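Local coordinates for high affinity transport system protein p37 (Mycoplasma hyorhinis, PDB 3EKI), which binds thiamine diphosphate outside the cell membrane as the lipoprotein component of a high-affinity transport system, at residues A[103-106]-A[107-110]; A[239-242]-A[243-247]; A[276-279]-A[280-283]. All coordinates share one frame; numbering follows the deposited sequence. Where two conformers were deposited one is given.

Contact 1 of 3, residues A[103-106]-A[107-110]; sequences IQDF and TVLL
The Phe-106 ring carries the methyl of Thr-107 on one face: Thr-107 CG2 sits 4.0 Å from the ring centroid, a CH-pi contact offset toward the rim. Near the ring plane, at the edge, Leu-110 comes in, with its CD1 3.9 Å from Phe-106 CD1. With chi1 at 86°, CG of Phe-106 lies between its own backbone N and carbonyl carbon, which lays the ring across the start of the next residue and under that methyl. Lys-129 adds a cation-pi contact to the same ring.

The carboxylate of Asp-105 caps helix 106-115. Its OD2 takes two bonds, from Val-108 N nearly along the C-O axis (3.2 Å) and from the hydroxyl Thr-107 OG1 on the syn side, tilted out of the carboxylate plane (2.5 Å). The main-chain oxygen of Asp-105 accepts from Leu-109 N at 3.1 Å, opening the helical pattern. Ile-103, the last residue of strand 97-103, sets its CG2 against Val-108 CB at 3.9 Å and also meets Leu-109 CB.

Two donors on one oxygen should fix the rotation of the carboxylate, and its negative charge, set against the positive end of the helix dipole, would probably be stabilised there.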
loop_
_atom_site.group_PDB
_atom_site.type_symbol
_atom_site.label_atom_id
_atom_site.label_comp_id
_atom_site.label_asym_id
_atom_site.label_seq_id
_atom_site.Cartn_x
_atom_site.Cartn_y
_atom_site.Cartn_z
ATOM N N ILE A 103 -12.635 4.435 11.722
ATOM C CA ILE A 103 -13.108 4.911 10.429
ATOM C C ILE A 103 -13.364 3.742 9.472
ATOM O O ILE A 103 -12.520 2.859 9.301
ATOM C CB ILE A 103 -12.109 5.883 9.777
ATOM C CG1 ILE A 103 -11.758 7.077 10.673
ATOM C CG2 ILE A 103 -12.635 6.341 8.426
ATOM C CD1 ILE A 103 -12.960 7.947 10.974
ATOM N N GLN A 104 -14.550 3.790 8.884
ATOM C CA GLN A 104 -15.043 2.648 8.092
ATOM C C GLN A 104 -14.180 2.389 6.867
ATOM O O GLN A 104 -13.830 1.241 6.570
ATOM C CB GLN A 104 -16.514 2.904 7.747
ATOM C CG GLN A 104 -17.387 3.289 8.933
ATOM C CD GLN A 104 -17.477 4.750 9.304
ATOM O OE1 GLN A 104 -16.806 5.247 10.215
ATOM N NE2 GLN A 104 -18.342 5.497 8.615
ATOM N N ASP A 105 -13.805 3.435 6.136
ATOM C CA ASP A 105 -12.973 3.280 4.945
ATOM C C ASP A 105 -12.419 4.625 4.520
ATOM O O ASP A 105 -12.723 5.672 5.117
ATOM C CB ASP A 105 -13.724 2.649 3.778
ATOM C CG ASP A 105 -14.940 3.388 3.298
ATOM O OD1 ASP A 105 -15.938 2.710 2.956
ATOM O OD2 ASP A 105 -14.966 4.631 3.251
ATOM N N PHE A 106 -11.584 4.624 3.491
ATOM C CA PHE A 106 -10.864 5.852 3.170
ATOM C C PHE A 106 -11.799 6.949 2.680
ATOM O O PHE A 106 -11.500 8.125 2.885
ATOM C CB PHE A 106 -9.765 5.633 2.128
ATOM C CG PHE A 106 -10.211 5.702 0.683
ATOM C CD1 PHE A 106 -10.030 6.851 -0.084
ATOM C CD2 PHE A 106 -10.805 4.596 0.110
ATOM C CE1 PHE A 106 -10.467 6.872 -1.397
ATOM C CE2 PHE A 106 -11.243 4.620 -1.206
ATOM C CZ PHE A 106 -11.073 5.762 -1.963
ATOM N N THR A 107 -12.896 6.604 1.991
ATOM C CA THR A 107 -13.774 7.690 1.558
ATOM C C THR A 107 -14.289 8.465 2.771
ATOM O O THR A 107 -14.362 9.696 2.783
ATOM C CB THR A 107 -14.990 7.185 0.752
ATOM O OG1 THR A 107 -15.797 6.379 1.619
ATOM C CG2 THR A 107 -14.540 6.286 -0.371
ATOM N N VAL A 108 -14.669 7.719 3.803
ATOM C CA VAL A 108 -15.142 8.347 5.034
ATOM C C VAL A 108 -14.030 9.190 5.644
ATOM O O VAL A 108 -14.280 10.271 6.180
ATOM C CB VAL A 108 -15.635 7.307 6.049
ATOM C CG1 VAL A 108 -16.100 7.973 7.331
ATOM C CG2 VAL A 108 -16.755 6.475 5.432
ATOM N N LEU A 109 -12.793 8.722 5.575
ATOM C CA LEU A 109 -11.715 9.504 6.180
ATOM C C LEU A 109 -11.573 10.837 5.493
ATOM O O LEU A 109 -11.508 11.905 6.111
ATOM C CB LEU A 109 -10.379 8.771 6.099
ATOM C CG LEU A 109 -9.208 9.530 6.733
ATOM C CD1 LEU A 109 -9.314 9.382 8.252
ATOM C CD2 LEU A 109 -7.870 9.041 6.232
ATOM N N LEU A 110 -11.493 10.769 4.154
ATOM C CA LEU A 110 -11.232 12.002 3.421
ATOM C C LEU A 110 -12.453 12.914 3.454
ATOM O O LEU A 110 -12.254 14.113 3.597
ATOM C CB LEU A 110 -10.792 11.728 1.992
ATOM C CG LEU A 110 -9.523 10.887 1.843
ATOM C CD1 LEU A 110 -9.245 10.695 0.362
ATOM C CD2 LEU A 110 -8.344 11.506 2.576
#

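Contact 2 of 3, residues A[239-242]-A[243-247]; sequences DWNT and FRNFG
Trp-240 lies with one face of its indole against the aliphatic start of Arg-244: Arg-244 CB is 3.9 Å from the centroid of the six-membered ring, a CH-pi contact 16° off the ring normal. From there the arginine bends at chi2 and chi3, and its guanidinium stands steeply to the indole, the planes 73° apart. The bends bring NH1 back to Asn-241, whose OD1 accepts from Arg-244 NH1 at 2.8 Å, close to the guanidinium plane. That same NH1 also donates to Asn-245 OD1 (2.9 Å), though from above the amide plane of the asparagine. A weak bond from Asn-245 ND2 to Asn-241 OD1 joins the two amides, which are turned nearly perpendicular to each other.

All of this is built on the short helix 240-245. Asp-239 is its N-cap, with OD1 accepting from Thr-242 N at 3.2 Å and OD2 from the hydroxyl Thr-242 OG1 at 2.5 Å, both from above the carboxylate plane. At the far end Gly-247, with positive phi, turns the chain out of the helix toward strand 248-250.

Phe-243 CD1 packs against Trp-240 CZ3 at 3.8 Å, and Phe-270 meets both rings. Phe-246 lies alongside Thr-242, its CE2 3.8 Å from Thr-242 CG2, while Ile-231 of helix 225-236 touches Phe-246 and Phe-243. Arg-244 NE forms a salt bridge with Asp-280 OD1, and Trp-240 NE1 bonds to Asp-280 OD2.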
loop_
_atom_site.group_PDB
_atom_site.type_symbol
_atom_site.label_atom_id
_atom_site.label_comp_id
_atom_site.label_asym_id
_atom_site.label_seq_id
_atom_site.Cartn_x
_atom_site.Cartn_y
_atom_site.Cartn_z
ATOM N N ASP A 239 -0.754 -9.850 -27.924
ATOM C CA ASP A 239 -2.078 -10.346 -28.263
ATOM C C ASP A 239 -2.984 -10.194 -27.033
ATOM O O ASP A 239 -3.148 -11.068 -26.203
ATOM C CB ASP A 239 -2.003 -11.773 -28.749
ATOM C CG ASP A 239 -3.338 -12.369 -29.135
ATOM O OD1 ASP A 239 -4.387 -11.685 -29.063
ATOM O OD2 ASP A 239 -3.306 -13.569 -29.517
ATOM N N TRP A 240 -3.519 -8.973 -26.985
ATOM C CA TRP A 240 -4.355 -8.556 -25.870
ATOM C C TRP A 240 -5.578 -9.441 -25.757
ATOM O O TRP A 240 -5.929 -9.893 -24.671
ATOM C CB TRP A 240 -4.761 -7.073 -26.012
ATOM C CG TRP A 240 -5.784 -6.681 -24.980
ATOM C CD1 TRP A 240 -7.063 -6.286 -25.244
ATOM C CD2 TRP A 240 -5.622 -6.648 -23.552
ATOM N NE1 TRP A 240 -7.710 -6.005 -24.072
ATOM C CE2 TRP A 240 -6.862 -6.221 -23.028
ATOM C CE3 TRP A 240 -4.589 -6.930 -22.659
ATOM C CZ2 TRP A 240 -7.049 -6.080 -21.648
ATOM C CZ3 TRP A 240 -4.785 -6.791 -21.304
ATOM C CH2 TRP A 240 -6.023 -6.363 -20.797
ATOM N N ASN A 241 -6.293 -9.711 -26.838
ATOM C CA ASN A 241 -7.485 -10.533 -26.784
ATOM C C ASN A 241 -7.216 -11.879 -26.142
ATOM O O ASN A 241 -7.935 -12.303 -25.239
ATOM C CB ASN A 241 -8.014 -10.734 -28.209
ATOM C CG ASN A 241 -9.291 -11.539 -28.181
ATOM O OD1 ASN A 241 -10.225 -11.183 -27.455
ATOM N ND2 ASN A 241 -9.376 -12.602 -28.959
ATOM N N THR A 242 -6.148 -12.519 -26.582
ATOM C CA THR A 242 -5.807 -13.827 -26.042
ATOM C C THR A 242 -5.380 -13.737 -24.580
ATOM O O THR A 242 -5.806 -14.570 -23.760
ATOM C CB THR A 242 -4.687 -14.477 -26.877
ATOM O OG1 THR A 242 -5.189 -14.664 -28.213
ATOM C CG2 THR A 242 -4.334 -15.826 -26.287
ATOM N N PHE A 243 -4.577 -12.702 -24.314
ATOM C CA PHE A 243 -4.109 -12.495 -22.947
ATOM C C PHE A 243 -5.266 -12.273 -21.974
ATOM O O PHE A 243 -5.490 -12.976 -20.983
ATOM C CB PHE A 243 -3.140 -11.323 -22.919
ATOM C CG PHE A 243 -2.522 -11.058 -21.559
ATOM C CD1 PHE A 243 -3.076 -10.143 -20.694
ATOM C CD2 PHE A 243 -1.376 -11.742 -21.176
ATOM C CE1 PHE A 243 -2.456 -9.918 -19.486
ATOM C CE2 PHE A 243 -0.765 -11.524 -19.963
ATOM C CZ PHE A 243 -1.333 -10.614 -19.095
ATOM N N ARG A 244 -6.064 -11.267 -22.313
ATOM C CA ARG A 244 -7.238 -10.913 -21.525
ATOM C C ARG A 244 -8.187 -12.091 -21.294
ATOM O O ARG A 244 -8.713 -12.255 -20.193
ATOM C CB ARG A 244 -7.993 -9.756 -22.185
ATOM C CG ARG A 244 -9.178 -9.249 -21.379
ATOM C CD ARG A 244 -10.467 -9.331 -22.181
ATOM N NE ARG A 244 -10.494 -8.363 -23.274
ATOM C CZ ARG A 244 -10.543 -8.690 -24.560
ATOM N NH1 ARG A 244 -10.570 -9.966 -24.922
ATOM N NH2 ARG A 244 -10.564 -7.743 -25.488
ATOM N N ASN A 245 -8.414 -12.903 -22.324
ATOM C CA ASN A 245 -9.371 -13.994 -22.208
ATOM C C ASN A 245 -8.907 -15.103 -21.268
ATOM O O ASN A 245 -9.716 -15.958 -20.921
ATOM C CB ASN A 245 -9.673 -14.570 -23.589
ATOM C CG ASN A 245 -10.545 -13.621 -24.407
ATOM O OD1 ASN A 245 -11.124 -12.667 -23.903
ATOM N ND2 ASN A 245 -10.651 -13.869 -25.698
ATOM N N PHE A 246 -7.653 -15.086 -20.819
ATOM C CA PHE A 246 -7.218 -16.024 -19.782
ATOM C C PHE A 246 -7.863 -15.685 -18.443
ATOM O O PHE A 246 -7.862 -16.499 -17.517
ATOM C CB PHE A 246 -5.692 -16.063 -19.663
ATOM C CG PHE A 246 -5.063 -16.923 -20.764
ATOM C CD1 PHE A 246 -5.185 -18.301 -20.672
ATOM C CD2 PHE A 246 -4.389 -16.340 -21.811
ATOM C CE1 PHE A 246 -4.605 -19.096 -21.655
ATOM C CE2 PHE A 246 -3.810 -17.125 -22.787
ATOM C CZ PHE A 246 -3.932 -18.488 -22.695
ATOM N N GLY A 247 -8.430 -14.478 -18.339
ATOM C CA GLY A 247 -9.219 -14.107 -17.174
ATOM C C GLY A 247 -8.398 -13.316 -16.178
ATOM O O GLY A 247 -7.407 -13.823 -15.652
#

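Contact 3 of 3, residues A[276-279]-A[280-283]; sequences TLNE and DRSA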
loop_
_atom_site.group_PDB
_atom_site.type_symbol
_atom_site.label_atom_id
_atom_site.label_comp_id
_atom_site.label_asym_id
_atom_site.label_seq_id
_atom_site.Cartn_x
_atom_site.Cartn_y
_atom_site.Cartn_z
ATOM N N THR A 276 -9.404 1.624 -21.850
ATOM C CA THR A 276 -9.287 1.480 -20.424
ATOM C C THR A 276 -9.747 0.074 -20.052
ATOM O O THR A 276 -10.529 -0.537 -20.792
ATOM C CB THR A 276 -10.152 2.454 -19.599
ATOM O OG1 THR A 276 -11.531 2.175 -19.898
ATOM C CG2 THR A 276 -9.866 3.886 -19.974
ATOM N N LEU A 277 -9.277 -0.378 -18.891
ATOM C CA LEU A 277 -9.765 -1.660 -18.407
ATOM C C LEU A 277 -11.267 -1.633 -18.162
ATOM O O LEU A 277 -11.989 -2.599 -18.413
ATOM C CB LEU A 277 -9.038 -2.096 -17.144
ATOM C CG LEU A 277 -7.615 -2.613 -17.242
ATOM C CD1 LEU A 277 -7.308 -3.380 -15.962
ATOM C CD2 LEU A 277 -7.383 -3.485 -18.463
ATOM N N ASN A 278 -11.825 -0.520 -17.663
ATOM C CA ASN A 278 -13.286 -0.495 -17.477
ATOM C C ASN A 278 -14.039 -0.634 -18.791
ATOM O O ASN A 278 -15.036 -1.349 -18.903
ATOM C CB ASN A 278 -13.664 0.820 -16.760
ATOM C CG ASN A 278 -13.543 0.651 -15.253
ATOM O OD1 ASN A 278 -13.195 -0.417 -14.744
ATOM N ND2 ASN A 278 -13.831 1.718 -14.513
ATOM N N GLU A 279 -13.550 0.046 -19.831
ATOM C CA GLU A 279 -14.219 -0.078 -21.126
ATOM C C GLU A 279 -14.077 -1.489 -21.676
ATOM O O GLU A 279 -15.061 -2.018 -22.171
ATOM C CB GLU A 279 -13.692 0.910 -22.158
ATOM C CG GLU A 279 -14.577 2.144 -22.327
ATOM C CD GLU A 279 -14.120 3.054 -23.450
ATOM O OE1 GLU A 279 -14.567 2.865 -24.604
ATOM O OE2 GLU A 279 -13.315 3.969 -23.186
ATOM N N ASP A 280 -12.892 -2.056 -21.577
ATOM C CA ASP A 280 -12.683 -3.443 -22.016
ATOM C C ASP A 280 -13.553 -4.424 -21.252
ATOM O O ASP A 280 -14.154 -5.327 -21.831
ATOM C CB ASP A 280 -11.193 -3.763 -21.859
ATOM C CG ASP A 280 -10.760 -5.045 -22.556
ATOM O OD1 ASP A 280 -10.606 -6.064 -21.842
ATOM O OD2 ASP A 280 -10.594 -5.036 -23.794
ATOM N N ARG A 281 -13.677 -4.275 -19.929
ATOM C CA ARG A 281 -14.524 -5.178 -19.161
ATOM C C ARG A 281 -15.984 -5.078 -19.546
ATOM O O ARG A 281 -16.711 -6.061 -19.543
ATOM C CB ARG A 281 -14.324 -4.919 -17.665
ATOM C CG ARG A 281 -15.446 -5.495 -16.817
ATOM C CD ARG A 281 -15.235 -5.151 -15.349
ATOM N NE ARG A 281 -15.215 -3.708 -15.092
ATOM C CZ ARG A 281 -14.917 -3.194 -13.900
ATOM N NH1 ARG A 281 -14.629 -3.982 -12.876
ATOM N NH2 ARG A 281 -14.909 -1.890 -13.686
ATOM N N SER A 282 -16.455 -3.875 -19.916
ATOM C CA SER A 282 -17.857 -3.706 -20.275
ATOM C C SER A 282 -18.215 -4.445 -21.557
ATOM O O SER A 282 -19.358 -4.757 -21.850
ATOM C CB SER A 282 -18.211 -2.225 -20.399
ATOM O OG SER A 282 -17.846 -1.673 -21.649
ATOM N N ALA A 283 -17.202 -4.726 -22.371
ATOM C CA ALA A 283 -17.452 -5.472 -23.595
ATOM C C ALA A 283 -17.078 -6.939 -23.447
ATOM O O ALA A 283 -17.425 -7.732 -24.328
ATOM C CB ALA A 283 -16.642 -4.859 -24.732
HETATM O O HOH W 1 -16.327 -1.921 -16.455
#
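Asn-278 and Arg-281 run side by side on one flank of helix 277-283, pointing the same way, with amide and guanidinium planes only 19° apart. Asn-278 OD1 comes to 2.5 Å from Arg-281 NH2, but the N-H does not point at the oxygen, so no hydrogen bond forms. What ties the arginine to this turn is a water at the guanidinium edge, in its plane: it accepts from Arg-281 NE at 2.5 Å and donates to Asn-278 O at 2.8 Å. The arginine reaches it with CG opposite its own backbone N (chi1 163°) and a bend at chi3.

At the next residue, Ser-282 N bonds to Asn-278 O at 3.1 Å and weakly to Glu-279 O. In one of two conformers Ser-282 OG also donates to Glu-279 O (2.9 Å), a bond perhaps only part-time; Ala-283 N reaches that oxygen weakly.

Behind these side chains stands the helix start. Thr-276 is the N-cap: its OG1 accepts from Glu-279 N at 2.9 Å, and its carbonyl O takes Asp-280 N at the same distance. Leu-277 O accepts from Arg-281 N at 2.8 Å, fixing the root of the arginine. Farther out, Glu-263 of helix 256-269 accepts from Leu-277 N, and Phe-259 touches both Leu-277 and Asn-278.

Tyr-288 OH bonds to OD1 of the buried Asp-280; with Arg-244 and Trp-240 as further donors, it is probably ionised.

Overall arrangement
Contacts 2 and 3 touch and make one continuous patch, their centres 13 Å apart. Asp-280 of contact 3 joins them: its OD1 makes a salt bridge with Arg-244 NE of contact 2 at 2.7 Å, and its OD2 lies 3.1 Å from Trp-240 NE1, probably a hydrogen bond. Leu-277 CD2 packs on Trp-240 CH2 beside this pair. Contact 1 lies well away, with nearest atoms about 23 Å from contact 2 and about 13 Å from contact 3. It lies closer to the ligand than contact 3 does: the Phe-106 side chain is about 7 Å from the bound thiamine diphosphate, whereas that of Leu-277 is about 13 Å away. Each of the three contacts contains a helix N-cap.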